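Local atomic coordinates of Serine/threonine-protein kinase Tel1 (Chaetomium thermophilum, PDB entry 6SKY), a protein that probably phosphorylates serine and threonine residues in [ST]-Q motifs to signal DNA damage, as a PI3-kinase-related kinase of the ATM subfamily. Residues R1599-E1604 with A1633-G1638; W1617-S1622 with G1627-W1632; V2079-L2084 with Y2124-Q2129. All coordinates share one frame; numbering follows the deposited sequence.

Contact 1. Residues R1599-E1604 with A1633-G1638; sequences RLDVIE and AGRVLG
Asp-1601 and Arg-1635 carry the polar half of this buried contact between an irregular segment, residues 1599-1604, and the helical segment 1633-1638. The carboxylate of Asp-1601 has its two oxygens at separate tasks. OD2 lies 3.0 Å from NH1 of Arg-1635, a one-oxygen, one-nitrogen salt bridge met at the edge of the guanidinium and in its plane, while the carboxylate plane is turned 60° from it. OD1 turns back on its own chain and accepts from the backbone N of Ile-1603 at 2.9 Å, a nearly straight bond (171°) on the anti side of the carboxylate, which closes an Asx turn. The turn probably limits the rotation of the carboxylate, leaving OD2 directed to the arginine. Arg-1635 reaches it through a bend at chi3 (-105°) that swings the guanidinium off the line of its aliphatic chain; its NH2 also donates to the carbonyl of Pro-1595, so two nitrogens of the group have partners. Two residues on, Ile-1603 adds the apolar half: its CD1 comes to 4.3 Å from CG2 of Val-1636, a light methyl contact between the two residues whose CA atoms are the nearest pair. Residues 1599-1604 lie in the loop between helices 1578-1588 and 1606-1619, against helix 1627-1644, with Ile-1603 also touching Asp-1608 and Asn-1612 of helix 1606-1619.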
ATOM      1  N   ARG A1599     -31.124 -35.314  15.260  1.00 70.37           N
ATOM      2  CA  ARG A1599     -32.538 -34.982  15.227  1.00 70.37           C
ATOM      3  C   ARG A1599     -33.307 -35.689  16.329  1.00 70.37           C
ATOM      4  O   ARG A1599     -34.380 -35.222  16.719  1.00 70.37           O
ATOM      5  CB  ARG A1599     -33.133 -35.338  13.862  1.00 70.37           C
ATOM      6  CG  ARG A1599     -34.378 -34.542  13.509  1.00 70.37           C
ATOM      7  CD  ARG A1599     -34.820 -34.778  12.075  1.00 70.37           C
ATOM      8  NE  ARG A1599     -35.860 -33.833  11.671  1.00 70.37           N
ATOM      9  CZ  ARG A1599     -36.526 -33.892  10.521  1.00 70.37           C
ATOM     10  NH1 ARG A1599     -36.269 -34.856   9.648  1.00 70.37           N
ATOM     11  NH2 ARG A1599     -37.452 -32.984  10.244  1.00 70.37           N
ATOM     12  N   LEU A1600     -32.778 -36.799  16.835  1.00 67.20           N
ATOM     13  CA  LEU A1600     -33.369 -37.538  17.938  1.00 67.20           C
ATOM     14  C   LEU A1600     -32.745 -37.180  19.274  1.00 67.20           C
ATOM     15  O   LEU A1600     -32.855 -37.955  20.225  1.00 67.20           O
ATOM     16  CB  LEU A1600     -33.226 -39.038  17.697  1.00 67.20           C
ATOM     17  CG  LEU A1600     -33.569 -39.508  16.289  1.00 67.20           C
ATOM     18  CD1 LEU A1600     -33.310 -40.995  16.162  1.00 67.20           C
ATOM     19  CD2 LEU A1600     -35.012 -39.176  15.961  1.00 67.20           C
ATOM     20  N   ASP A1601     -32.086 -36.036  19.365  1.00 58.51           N
ATOM     21  CA  ASP A1601     -31.338 -35.652  20.546  1.00 58.51           C
ATOM     22  C   ASP A1601     -32.138 -34.659  21.372  1.00 58.51           C
ATOM     23  O   ASP A1601     -32.887 -33.842  20.838  1.00 58.51           O
ATOM     24  CB  ASP A1601     -29.993 -35.050  20.146  1.00 58.51           C
ATOM     25  CG  ASP A1601     -29.015 -35.001  21.285  1.00 58.51           C
ATOM     26  OD1 ASP A1601     -29.370 -34.467  22.348  1.00 58.51           O
ATOM     27  OD2 ASP A1601     -27.887 -35.501  21.121  1.00 58.51           O
ATOM     28  N   VAL A1602     -31.973 -34.738  22.693  1.00 57.39           N
ATOM     29  CA  VAL A1602     -32.706 -33.847  23.579  1.00 57.39           C
ATOM     30  C   VAL A1602     -32.235 -32.412  23.422  1.00 57.39           C
ATOM     31  O   VAL A1602     -32.983 -31.479  23.730  1.00 57.39           O
ATOM     32  CB  VAL A1602     -32.590 -34.329  25.038  1.00 57.39           C
ATOM     33  CG1 VAL A1602     -31.178 -34.164  25.559  1.00 57.39           C
ATOM     34  CG2 VAL A1602     -33.577 -33.604  25.919  1.00 57.39           C
ATOM     35  N   ILE A1603     -31.015 -32.208  22.938  1.00 55.92           N
ATOM     36  CA  ILE A1603     -30.515 -30.896  22.554  1.00 55.92           C
ATOM     37  C   ILE A1603     -30.120 -30.988  21.090  1.00 55.92           C
ATOM     38  O   ILE A1603     -29.130 -31.646  20.748  1.00 55.92           O
ATOM     39  CB  ILE A1603     -29.331 -30.449  23.418  1.00 55.92           C
ATOM     40  CG1 ILE A1603     -29.778 -30.247  24.862  1.00 55.92           C
ATOM     41  CG2 ILE A1603     -28.738 -29.175  22.868  1.00 55.92           C
ATOM     42  CD1 ILE A1603     -28.725 -29.650  25.746  1.00 55.92           C
ATOM     43  N   GLU A1604     -30.895 -30.344  20.221  1.00 62.94           N
ATOM     44  CA  GLU A1604     -30.672 -30.426  18.785  1.00 62.94           C
ATOM     45  C   GLU A1604     -30.604 -29.081  18.079  1.00 62.94           C
ATOM     46  O   GLU A1604     -30.118 -29.033  16.944  1.00 62.94           O
ATOM     47  CB  GLU A1604     -31.769 -31.270  18.125  1.00 62.94           C
ATOM     48  CG  GLU A1604     -33.114 -30.594  18.043  1.00 62.94           C
ATOM     49  CD  GLU A1604     -34.199 -31.518  17.527  1.00 62.94           C
ATOM     50  OE1 GLU A1604     -34.465 -32.547  18.182  1.00 62.94           O
ATOM     51  OE2 GLU A1604     -34.782 -31.216  16.463  1.00 62.94           O
ATOM     52  N   ALA A1633     -21.464 -34.493  25.913  1.00 30.93           N
ATOM     53  CA  ALA A1633     -21.123 -33.164  26.397  1.00 30.93           C
ATOM     54  C   ALA A1633     -20.242 -32.427  25.406  1.00 30.93           C
ATOM     55  O   ALA A1633     -20.373 -31.212  25.234  1.00 30.93           O
ATOM     56  CB  ALA A1633     -20.429 -33.260  27.750  1.00 30.93           C
ATOM     57  N   GLY A1634     -19.337 -33.141  24.744  1.00 28.87           N
ATOM     58  CA  GLY A1634     -18.548 -32.521  23.699  1.00 28.87           C
ATOM     59  C   GLY A1634     -19.388 -32.084  22.523  1.00 28.87           C
ATOM     60  O   GLY A1634     -19.150 -31.033  21.942  1.00 28.87           O
ATOM     61  N   ARG A1635     -20.381 -32.881  22.155  1.00 34.04           N
ATOM     62  CA  ARG A1635     -21.266 -32.480  21.071  1.00 34.04           C
ATOM     63  C   ARG A1635     -22.037 -31.214  21.424  1.00 34.04           C
ATOM     64  O   ARG A1635     -22.184 -30.314  20.593  1.00 34.04           O
ATOM     65  CB  ARG A1635     -22.217 -33.618  20.743  1.00 34.04           C
ATOM     66  CG  ARG A1635     -22.739 -33.594  19.352  1.00 34.04           C
ATOM     67  CD  ARG A1635     -23.990 -34.406  19.275  1.00 34.04           C
ATOM     68  NE  ARG A1635     -23.790 -35.695  18.637  1.00 34.04           N
ATOM     69  CZ  ARG A1635     -24.721 -36.638  18.586  1.00 34.04           C
ATOM     70  NH1 ARG A1635     -25.899 -36.431  19.147  1.00 34.04           N
ATOM     71  NH2 ARG A1635     -24.472 -37.785  17.983  1.00 34.04           N
ATOM     72  N   VAL A1636     -22.503 -31.109  22.667  1.00 31.12           N
ATOM     73  CA  VAL A1636     -23.238 -29.917  23.086  1.00 31.12           C
ATOM     74  C   VAL A1636     -22.323 -28.698  23.143  1.00 31.12           C
ATOM     75  O   VAL A1636     -22.689 -27.613  22.679  1.00 31.12           O
ATOM     76  CB  VAL A1636     -23.932 -30.172  24.433  1.00 31.12           C
ATOM     77  CG1 VAL A1636     -24.479 -28.892  25.000  1.00 31.12           C
ATOM     78  CG2 VAL A1636     -25.038 -31.168  24.254  1.00 31.12           C
ATOM     79  N   LEU A1637     -21.123 -28.847  23.702  1.00 27.92           N
ATOM     80  CA  LEU A1637     -20.191 -27.724  23.758  1.00 27.92           C
ATOM     81  C   LEU A1637     -19.746 -27.296  22.370  1.00 27.92           C
ATOM     82  O   LEU A1637     -19.573 -26.102  22.107  1.00 27.92           O
ATOM     83  CB  LEU A1637     -18.975 -28.088  24.595  1.00 27.92           C
ATOM     84  CG  LEU A1637     -19.128 -28.218  26.099  1.00 27.92           C
ATOM     85  CD1 LEU A1637     -17.818 -28.674  26.676  1.00 27.92           C
ATOM     86  CD2 LEU A1637     -19.527 -26.900  26.684  1.00 27.92           C
ATOM     87  N   GLY A1638     -19.541 -28.254  21.468  1.00 24.70           N
ATOM     88  CA  GLY A1638     -19.139 -27.912  20.122  1.00 24.70           C
ATOM     89  C   GLY A1638     -20.229 -27.199  19.361  1.00 24.70           C
ATOM     90  O   GLY A1638     -19.958 -26.260  18.619  1.00 24.70           O
TER

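Contact 2. Residues W1617-S1622 with G1627-W1632; sequences WKSCSS and GEYLAW
Ser-1619 and Tyr-1629 meet hydroxyl to hydroxyl across a helical hairpin, where helix 1606-1619 ends and helix 1627-1644 begins after a seven-residue connection. OG of the serine and OH of the tyrosine form a hydrogen bond in which either group could be the donor; its modelled length, 2.5 Å from OG to OH, is doubtful. The tyrosine ring reaches it because CG stands anti to the backbone N (chi1 -178°), which sends the ring across to the end of the first helix. Beside this bond the packing is apolar: CB of Cys-1620 sits 3.7 Å from CD2 of Leu-1630 and 4.1 Å from CE2 of Tyr-1629, filling the angle between the two side chains. Cys-1620, the first residue to leave helical geometry, is also the centre of an inverse gamma turn. Further along, the hairpin is looser: Ser-1621 and Ser-1622 are exposed, and OG of Ser-1621 turns back to its own segment, donating to the carbonyl O of Trp-1617 at 3.0 Å. The rings of Tyr-1629 and Phe-1592 meet edge-to-face. A phenylalanine in place of Tyr-1629 would probably keep much of the ring packing but leave the buried OG of Ser-1619 without its hydroxyl mate. A single polar link lies among apolar contacts, consistent with a largely apolar helix-helix joint in which each hydroxyl gives the other one polar partner in a buried setting.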
ATOM      1  N   TRP A1617     -21.078 -28.026  30.564  1.00 40.18           N
ATOM      2  CA  TRP A1617     -19.663 -28.038  30.910  1.00 40.18           C
ATOM      3  C   TRP A1617     -19.466 -28.193  32.409  1.00 40.18           C
ATOM      4  O   TRP A1617     -18.600 -28.951  32.851  1.00 40.18           O
ATOM      5  CB  TRP A1617     -18.970 -26.771  30.425  1.00 40.18           C
ATOM      6  CG  TRP A1617     -17.597 -26.668  30.973  1.00 40.18           C
ATOM      7  CD1 TRP A1617     -17.136 -25.744  31.853  1.00 40.18           C
ATOM      8  CD2 TRP A1617     -16.510 -27.553  30.715  1.00 40.18           C
ATOM      9  NE1 TRP A1617     -15.823 -25.987  32.147  1.00 40.18           N
ATOM     10  CE2 TRP A1617     -15.416 -27.096  31.457  1.00 40.18           C
ATOM     11  CE3 TRP A1617     -16.354 -28.686  29.915  1.00 40.18           C
ATOM     12  CZ2 TRP A1617     -14.186 -27.731  31.428  1.00 40.18           C
ATOM     13  CZ3 TRP A1617     -15.140 -29.310  29.889  1.00 40.18           C
ATOM     14  CH2 TRP A1617     -14.071 -28.835  30.636  1.00 40.18           C
ATOM     15  N   LYS A1618     -20.252 -27.473  33.206  1.00 45.56           N
ATOM     16  CA  LYS A1618     -20.191 -27.634  34.651  1.00 45.56           C
ATOM     17  C   LYS A1618     -20.415 -29.080  35.061  1.00 45.56           C
ATOM     18  O   LYS A1618     -19.844 -29.542  36.052  1.00 45.56           O
ATOM     19  CB  LYS A1618     -21.229 -26.737  35.304  1.00 45.56           C
ATOM     20  CG  LYS A1618     -20.788 -26.092  36.580  1.00 45.56           C
ATOM     21  CD  LYS A1618     -21.880 -25.199  37.101  1.00 45.56           C
ATOM     22  CE  LYS A1618     -22.256 -24.167  36.073  1.00 45.56           C
ATOM     23  NZ  LYS A1618     -23.424 -23.375  36.512  1.00 45.56           N
ATOM     24  N   SER A1619     -21.237 -29.806  34.309  1.00 46.02           N
ATOM     25  CA  SER A1619     -21.527 -31.195  34.635  1.00 46.02           C
ATOM     26  C   SER A1619     -20.353 -32.102  34.307  1.00 46.02           C
ATOM     27  O   SER A1619     -19.942 -32.919  35.134  1.00 46.02           O
ATOM     28  CB  SER A1619     -22.771 -31.649  33.888  1.00 46.02           C
ATOM     29  OG  SER A1619     -22.838 -33.055  33.850  1.00 46.02           O
ATOM     30  N   CYS A1620     -19.799 -31.983  33.104  1.00 48.78           N
ATOM     31  CA  CYS A1620     -18.712 -32.865  32.701  1.00 48.78           C
ATOM     32  C   CYS A1620     -17.385 -32.379  33.258  1.00 48.78           C
ATOM     33  O   CYS A1620     -16.403 -32.242  32.525  1.00 48.78           O
ATOM     34  CB  CYS A1620     -18.642 -32.992  31.180  1.00 48.78           C
ATOM     35  SG  CYS A1620     -18.436 -31.465  30.282  1.00 48.78           S
ATOM     36  N   SER A1621     -17.358 -32.132  34.562  1.00 57.97           N
ATOM     37  CA  SER A1621     -16.169 -31.777  35.320  1.00 57.97           C
ATOM     38  C   SER A1621     -16.107 -32.619  36.578  1.00 57.97           C
ATOM     39  O   SER A1621     -15.722 -32.156  37.653  1.00 57.97           O
ATOM     40  CB  SER A1621     -16.147 -30.287  35.651  1.00 57.97           C
ATOM     41  OG  SER A1621     -16.078 -29.504  34.473  1.00 57.97           O
ATOM     42  N   SER A1622     -16.510 -33.875  36.447  1.00 72.78           N
ATOM     43  CA  SER A1622     -16.483 -34.888  37.489  1.00 72.78           C
ATOM     44  C   SER A1622     -15.543 -36.009  37.052  1.00 72.78           C
ATOM     45  O   SER A1622     -14.812 -35.885  36.067  1.00 72.78           O
ATOM     46  CB  SER A1622     -17.892 -35.410  37.767  1.00 72.78           C
ATOM     47  OG  SER A1622     -17.845 -36.552  38.599  1.00 72.78           O
ATOM     48  N   GLY A1627     -17.843 -42.644  29.022  1.00 43.27           N
ATOM     49  CA  GLY A1627     -17.286 -42.092  27.811  1.00 43.27           C
ATOM     50  C   GLY A1627     -18.354 -41.533  26.903  1.00 43.27           C
ATOM     51  O   GLY A1627     -18.151 -40.509  26.248  1.00 43.27           O
ATOM     52  N   GLU A1628     -19.505 -42.192  26.851  1.00 45.67           N
ATOM     53  CA  GLU A1628     -20.569 -41.696  25.995  1.00 45.67           C
ATOM     54  C   GLU A1628     -21.165 -40.409  26.538  1.00 45.67           C
ATOM     55  O   GLU A1628     -21.604 -39.558  25.758  1.00 45.67           O
ATOM     56  CB  GLU A1628     -21.633 -42.769  25.813  1.00 45.67           C
ATOM     57  CG  GLU A1628     -21.301 -43.725  24.685  1.00 45.67           C
ATOM     58  CD  GLU A1628     -22.188 -44.951  24.653  1.00 45.67           C
ATOM     59  OE1 GLU A1628     -22.000 -45.848  25.504  1.00 45.67           O
ATOM     60  OE2 GLU A1628     -23.073 -45.021  23.776  1.00 45.67           O
ATOM     61  N   TYR A1629     -21.145 -40.214  27.853  1.00 39.96           N
ATOM     62  CA  TYR A1629     -21.596 -38.929  28.367  1.00 39.96           C
ATOM     63  C   TYR A1629     -20.622 -37.821  28.002  1.00 39.96           C
ATOM     64  O   TYR A1629     -21.042 -36.705  27.693  1.00 39.96           O
ATOM     65  CB  TYR A1629     -21.794 -38.969  29.873  1.00 39.96           C
ATOM     66  CG  TYR A1629     -22.296 -37.647  30.375  1.00 39.96           C
ATOM     67  CD1 TYR A1629     -23.622 -37.297  30.239  1.00 39.96           C
ATOM     68  CD2 TYR A1629     -21.438 -36.733  30.950  1.00 39.96           C
ATOM     69  CE1 TYR A1629     -24.077 -36.087  30.670  1.00 39.96           C
ATOM     70  CE2 TYR A1629     -21.886 -35.521  31.383  1.00 39.96           C
ATOM     71  CZ  TYR A1629     -23.206 -35.204  31.244  1.00 39.96           C
ATOM     72  OH  TYR A1629     -23.655 -33.987  31.683  1.00 39.96           O
ATOM     73  N   LEU A1630     -19.319 -38.099  28.041  1.00 35.16           N
ATOM     74  CA  LEU A1630     -18.355 -37.088  27.627  1.00 35.16           C
ATOM     75  C   LEU A1630     -18.455 -36.794  26.142  1.00 35.16           C
ATOM     76  O   LEU A1630     -18.264 -35.650  25.732  1.00 35.16           O
ATOM     77  CB  LEU A1630     -16.940 -37.521  27.978  1.00 35.16           C
ATOM     78  CG  LEU A1630     -16.588 -37.433  29.452  1.00 35.16           C
ATOM     79  CD1 LEU A1630     -15.102 -37.475  29.616  1.00 35.16           C
ATOM     80  CD2 LEU A1630     -17.142 -36.178  30.047  1.00 35.16           C
ATOM     81  N   ALA A1631     -18.768 -37.794  25.323  1.00 32.98           N
ATOM     82  CA  ALA A1631     -19.002 -37.523  23.911  1.00 32.98           C
ATOM     83  C   ALA A1631     -20.226 -36.644  23.716  1.00 32.98           C
ATOM     84  O   ALA A1631     -20.209 -35.721  22.899  1.00 32.98           O
ATOM     85  CB  ALA A1631     -19.154 -38.826  23.140  1.00 32.98           C
ATOM     86  N   TRP A1632     -21.298 -36.906  24.461  1.00 35.23           N
ATOM     87  CA  TRP A1632     -22.489 -36.070  24.354  1.00 35.23           C
ATOM     88  C   TRP A1632     -22.214 -34.643  24.825  1.00 35.23           C
ATOM     89  O   TRP A1632     -22.670 -33.673  24.206  1.00 35.23           O
ATOM     90  CB  TRP A1632     -23.627 -36.704  25.146  1.00 35.23           C
ATOM     91  CG  TRP A1632     -24.878 -35.916  25.155  1.00 35.23           C
ATOM     92  CD1 TRP A1632     -25.840 -35.900  24.200  1.00 35.23           C
ATOM     93  CD2 TRP A1632     -25.317 -35.029  26.181  1.00 35.23           C
ATOM     94  NE1 TRP A1632     -26.846 -35.046  24.558  1.00 35.23           N
ATOM     95  CE2 TRP A1632     -26.546 -34.501  25.776  1.00 35.23           C
ATOM     96  CE3 TRP A1632     -24.783 -34.624  27.399  1.00 35.23           C
ATOM     97  CZ2 TRP A1632     -27.248 -33.595  26.543  1.00 35.23           C
ATOM     98  CZ3 TRP A1632     -25.476 -33.729  28.152  1.00 35.23           C
ATOM     99  CH2 TRP A1632     -26.695 -33.220  27.727  1.00 35.23           C
TER

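Contact 3. Residues V2079-L2084 with Y2124-Q2129; sequences VLRQQL and YADVSQ
OD2 of Asp-2126 is gripped by two nitrogens of Arg-2081, NE at 3.1 Å and NH1 at 3.2 Å, so that the arginine holds the carboxylate side-on, both bonds ending on one oxygen. The oxygen lies in the guanidinium plane, and the carboxylate is turned only 19° from that plane. NE comes to the syn side of OD2, whereas NH1 meets it nearly along the C-O bond; both N-H...O bonds are bent, the one from NH1 more so (145°). The bend of the arginine at chi3 (80°) turns NE and NH1 together toward the acid. The positive charge of Arg-2081 would probably favour the ionised form of Asp-2126, whose side chain is buried and also touches Phe-1641 of helix 1627-1644. The contact joins helices 2077-2097 and 2124-2143 of the FAT domain, an alpha-solenoid of packed helices related to TPR repeats, and Arg-2081 and Asp-2126 are the residues whose CA atoms lie nearest across the two segments, 7.0 Å from CA to CA. One residue along the first helix and three along the second, the extended side chain of Gln-2129 spans the gap: its NE2 donates to the backbone O of Gln-2082 at 3.1 Å, in the carbonyl plane and on a lone pair. Its OE1 passes 4.1 Å from CG of Gln-2082, whose chain runs at about a right angle to it, the two amide planes being steeply inclined. Trp-2035 of helix 2035-2047 touches both glutamines.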
ATOM      1  N   VAL A2079      -4.781 -22.157  23.148  1.00 28.40           N
ATOM      2  CA  VAL A2079      -4.971 -23.602  23.110  1.00 28.40           C
ATOM      3  C   VAL A2079      -6.405 -23.959  23.461  1.00 28.40           C
ATOM      4  O   VAL A2079      -6.998 -24.872  22.875  1.00 28.40           O
ATOM      5  CB  VAL A2079      -3.972 -24.290  24.051  1.00 28.40           C
ATOM      6  CG1 VAL A2079      -4.144 -25.780  23.986  1.00 28.40           C
ATOM      7  CG2 VAL A2079      -2.566 -23.902  23.683  1.00 28.40           C
ATOM      8  N   LEU A2080      -6.985 -23.243  24.417  1.00 28.76           N
ATOM      9  CA  LEU A2080      -8.363 -23.489  24.811  1.00 28.76           C
ATOM     10  C   LEU A2080      -9.318 -23.269  23.648  1.00 28.76           C
ATOM     11  O   LEU A2080     -10.204 -24.092  23.389  1.00 28.76           O
ATOM     12  CB  LEU A2080      -8.719 -22.576  25.978  1.00 28.76           C
ATOM     13  CG  LEU A2080     -10.058 -22.777  26.655  1.00 28.76           C
ATOM     14  CD1 LEU A2080      -9.952 -23.929  27.607  1.00 28.76           C
ATOM     15  CD2 LEU A2080     -10.435 -21.522  27.373  1.00 28.76           C
ATOM     16  N   ARG A2081      -9.151 -22.163  22.927  1.00 26.17           N
ATOM     17  CA  ARG A2081     -10.041 -21.901  21.806  1.00 26.17           C
ATOM     18  C   ARG A2081      -9.767 -22.832  20.634  1.00 26.17           C
ATOM     19  O   ARG A2081     -10.689 -23.160  19.888  1.00 26.17           O
ATOM     20  CB  ARG A2081      -9.933 -20.444  21.391  1.00 26.17           C
ATOM     21  CG  ARG A2081     -10.146 -19.502  22.544  1.00 26.17           C
ATOM     22  CD  ARG A2081     -10.042 -18.064  22.123  1.00 26.17           C
ATOM     23  NE  ARG A2081     -11.277 -17.640  21.494  1.00 26.17           N
ATOM     24  CZ  ARG A2081     -12.248 -17.007  22.134  1.00 26.17           C
ATOM     25  NH1 ARG A2081     -13.351 -16.665  21.487  1.00 26.17           N
ATOM     26  NH2 ARG A2081     -12.110 -16.711  23.416  1.00 26.17           N
ATOM     27  N   GLN A2082      -8.528 -23.293  20.470  1.00 21.95           N
ATOM     28  CA  GLN A2082      -8.259 -24.318  19.468  1.00 21.95           C
ATOM     29  C   GLN A2082      -9.009 -25.606  19.775  1.00 21.95           C
ATOM     30  O   GLN A2082      -9.565 -26.239  18.873  1.00 21.95           O
ATOM     31  CB  GLN A2082      -6.764 -24.587  19.382  1.00 21.95           C
ATOM     32  CG  GLN A2082      -5.987 -23.538  18.642  1.00 21.95           C
ATOM     33  CD  GLN A2082      -4.494 -23.721  18.779  1.00 21.95           C
ATOM     34  OE1 GLN A2082      -4.026 -24.679  19.378  1.00 21.95           O
ATOM     35  NE2 GLN A2082      -3.739 -22.794  18.228  1.00 21.95           N
ATOM     36  N   GLN A2083      -9.030 -26.017  21.041  1.00 24.31           N
ATOM     37  CA  GLN A2083      -9.767 -27.223  21.408  1.00 24.31           C
ATOM     38  C   GLN A2083     -11.264 -27.046  21.210  1.00 24.31           C
ATOM     39  O   GLN A2083     -11.953 -27.968  20.754  1.00 24.31           O
ATOM     40  CB  GLN A2083      -9.477 -27.601  22.853  1.00 24.31           C
ATOM     41  CG  GLN A2083      -8.032 -27.807  23.169  1.00 24.31           C
ATOM     42  CD  GLN A2083      -7.446 -28.969  22.441  1.00 24.31           C
ATOM     43  OE1 GLN A2083      -8.141 -29.916  22.104  1.00 24.31           O
ATOM     44  NE2 GLN A2083      -6.153 -28.907  22.185  1.00 24.31           N
ATOM     45  N   LEU A2084     -11.796 -25.878  21.553  1.00 19.93           N
ATOM     46  CA  LEU A2084     -13.217 -25.644  21.324  1.00 19.93           C
ATOM     47  C   LEU A2084     -13.551 -25.640  19.837  1.00 19.93           C
ATOM     48  O   LEU A2084     -14.615 -26.115  19.427  1.00 19.93           O
ATOM     49  CB  LEU A2084     -13.640 -24.339  21.982  1.00 19.93           C
ATOM     50  CG  LEU A2084     -13.818 -24.432  23.486  1.00 19.93           C
ATOM     51  CD1 LEU A2084     -13.949 -23.065  24.068  1.00 19.93           C
ATOM     52  CD2 LEU A2084     -15.036 -25.247  23.784  1.00 19.93           C
ATOM     53  N   TYR A2124     -10.493 -14.026  14.475  1.00 24.53           N
ATOM     54  CA  TYR A2124     -10.127 -14.584  13.181  1.00 24.53           C
ATOM     55  C   TYR A2124      -9.572 -15.995  13.278  1.00 24.53           C
ATOM     56  O   TYR A2124      -9.802 -16.799  12.374  1.00 24.53           O
ATOM     57  CB  TYR A2124      -9.118 -13.694  12.468  1.00 24.53           C
ATOM     58  CG  TYR A2124      -8.612 -14.321  11.199  1.00 24.53           C
ATOM     59  CD1 TYR A2124      -9.447 -14.493  10.106  1.00 24.53           C
ATOM     60  CD2 TYR A2124      -7.311 -14.766  11.098  1.00 24.53           C
ATOM     61  CE1 TYR A2124      -8.997 -15.078   8.958  1.00 24.53           C
ATOM     62  CE2 TYR A2124      -6.851 -15.351   9.952  1.00 24.53           C
ATOM     63  CZ  TYR A2124      -7.696 -15.502   8.886  1.00 24.53           C
ATOM     64  OH  TYR A2124      -7.228 -16.088   7.740  1.00 24.53           O
ATOM     65  N   ALA A2125      -8.838 -16.320  14.340  1.00 25.36           N
ATOM     66  CA  ALA A2125      -8.283 -17.663  14.460  1.00 25.36           C
ATOM     67  C   ALA A2125      -9.387 -18.714  14.512  1.00 25.36           C
ATOM     68  O   ALA A2125      -9.343 -19.720  13.789  1.00 25.36           O
ATOM     69  CB  ALA A2125      -7.392 -17.746  15.694  1.00 25.36           C
ATOM     70  N   ASP A2126     -10.405 -18.479  15.340  1.00 25.96           N
ATOM     71  CA  ASP A2126     -11.505 -19.426  15.464  1.00 25.96           C
ATOM     72  C   ASP A2126     -12.267 -19.562  14.161  1.00 25.96           C
ATOM     73  O   ASP A2126     -12.617 -20.672  13.749  1.00 25.96           O
ATOM     74  CB  ASP A2126     -12.451 -18.981  16.574  1.00 25.96           C
ATOM     75  CG  ASP A2126     -11.720 -18.425  17.772  1.00 25.96           C
ATOM     76  OD1 ASP A2126     -10.504 -18.675  17.898  1.00 25.96           O
ATOM     77  OD2 ASP A2126     -12.361 -17.739  18.594  1.00 25.96           O
ATOM     78  N   VAL A2127     -12.537 -18.438  13.503  1.00 22.43           N
ATOM     79  CA  VAL A2127     -13.314 -18.457  12.272  1.00 22.43           C
ATOM     80  C   VAL A2127     -12.562 -19.197  11.182  1.00 22.43           C
ATOM     81  O   VAL A2127     -13.131 -20.033  10.476  1.00 22.43           O
ATOM     82  CB  VAL A2127     -13.665 -17.024  11.844  1.00 22.43           C
ATOM     83  CG1 VAL A2127     -14.292 -17.031  10.484  1.00 22.43           C
ATOM     84  CG2 VAL A2127     -14.605 -16.415  12.833  1.00 22.43           C
ATOM     85  N   SER A2128     -11.272 -18.913  11.033  1.00 20.47           N
ATOM     86  CA  SER A2128     -10.502 -19.566   9.987  1.00 20.47           C
ATOM     87  C   SER A2128     -10.408 -21.060  10.231  1.00 20.47           C
ATOM     88  O   SER A2128     -10.538 -21.856   9.296  1.00 20.47           O
ATOM     89  CB  SER A2128      -9.114 -18.952   9.893  1.00 20.47           C
ATOM     90  OG  SER A2128      -8.316 -19.362  10.971  1.00 20.47           O
ATOM     91  N   GLN A2129     -10.200 -21.463  11.485  1.00 20.61           N
ATOM     92  CA  GLN A2129     -10.131 -22.883  11.810  1.00 20.61           C
ATOM     93  C   GLN A2129     -11.431 -23.602  11.471  1.00 20.61           C
ATOM     94  O   GLN A2129     -11.427 -24.635  10.786  1.00 20.61           O
ATOM     95  CB  GLN A2129      -9.795 -23.030  13.282  1.00 20.61           C
ATOM     96  CG  GLN A2129      -9.817 -24.420  13.798  1.00 20.61           C
ATOM     97  CD  GLN A2129      -9.367 -24.484  15.220  1.00 20.61           C
ATOM     98  OE1 GLN A2129      -8.848 -23.517  15.754  1.00 20.61           O
ATOM     99  NE2 GLN A2129      -9.566 -25.618  15.849  1.00 20.61           N
TER

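How the contacts relate
Contacts 1 and 2 are buried and share helix 1627-1644. Their centres lie about 12 Å apart, and they touch directly: Ala-1633 packs on Cys-1620, and Leu-1637 on Trp-1617. Contact 2 pairs consecutive helices next to the loop that joins them, whereas contact 1 brings an earlier loop against the same helix. Contact 3, within the FAT domain, is only partly buried; its centre is about 20 Å from that of contact 1, and it joins two other helices, although helix 1627-1644 lies beside it too. The chemistry does not simply follow burial: contact 2 is apolar around one hydroxyl pair, contact 1 mixes a salt bridge with methyl packing, and contact 3 is mainly polar.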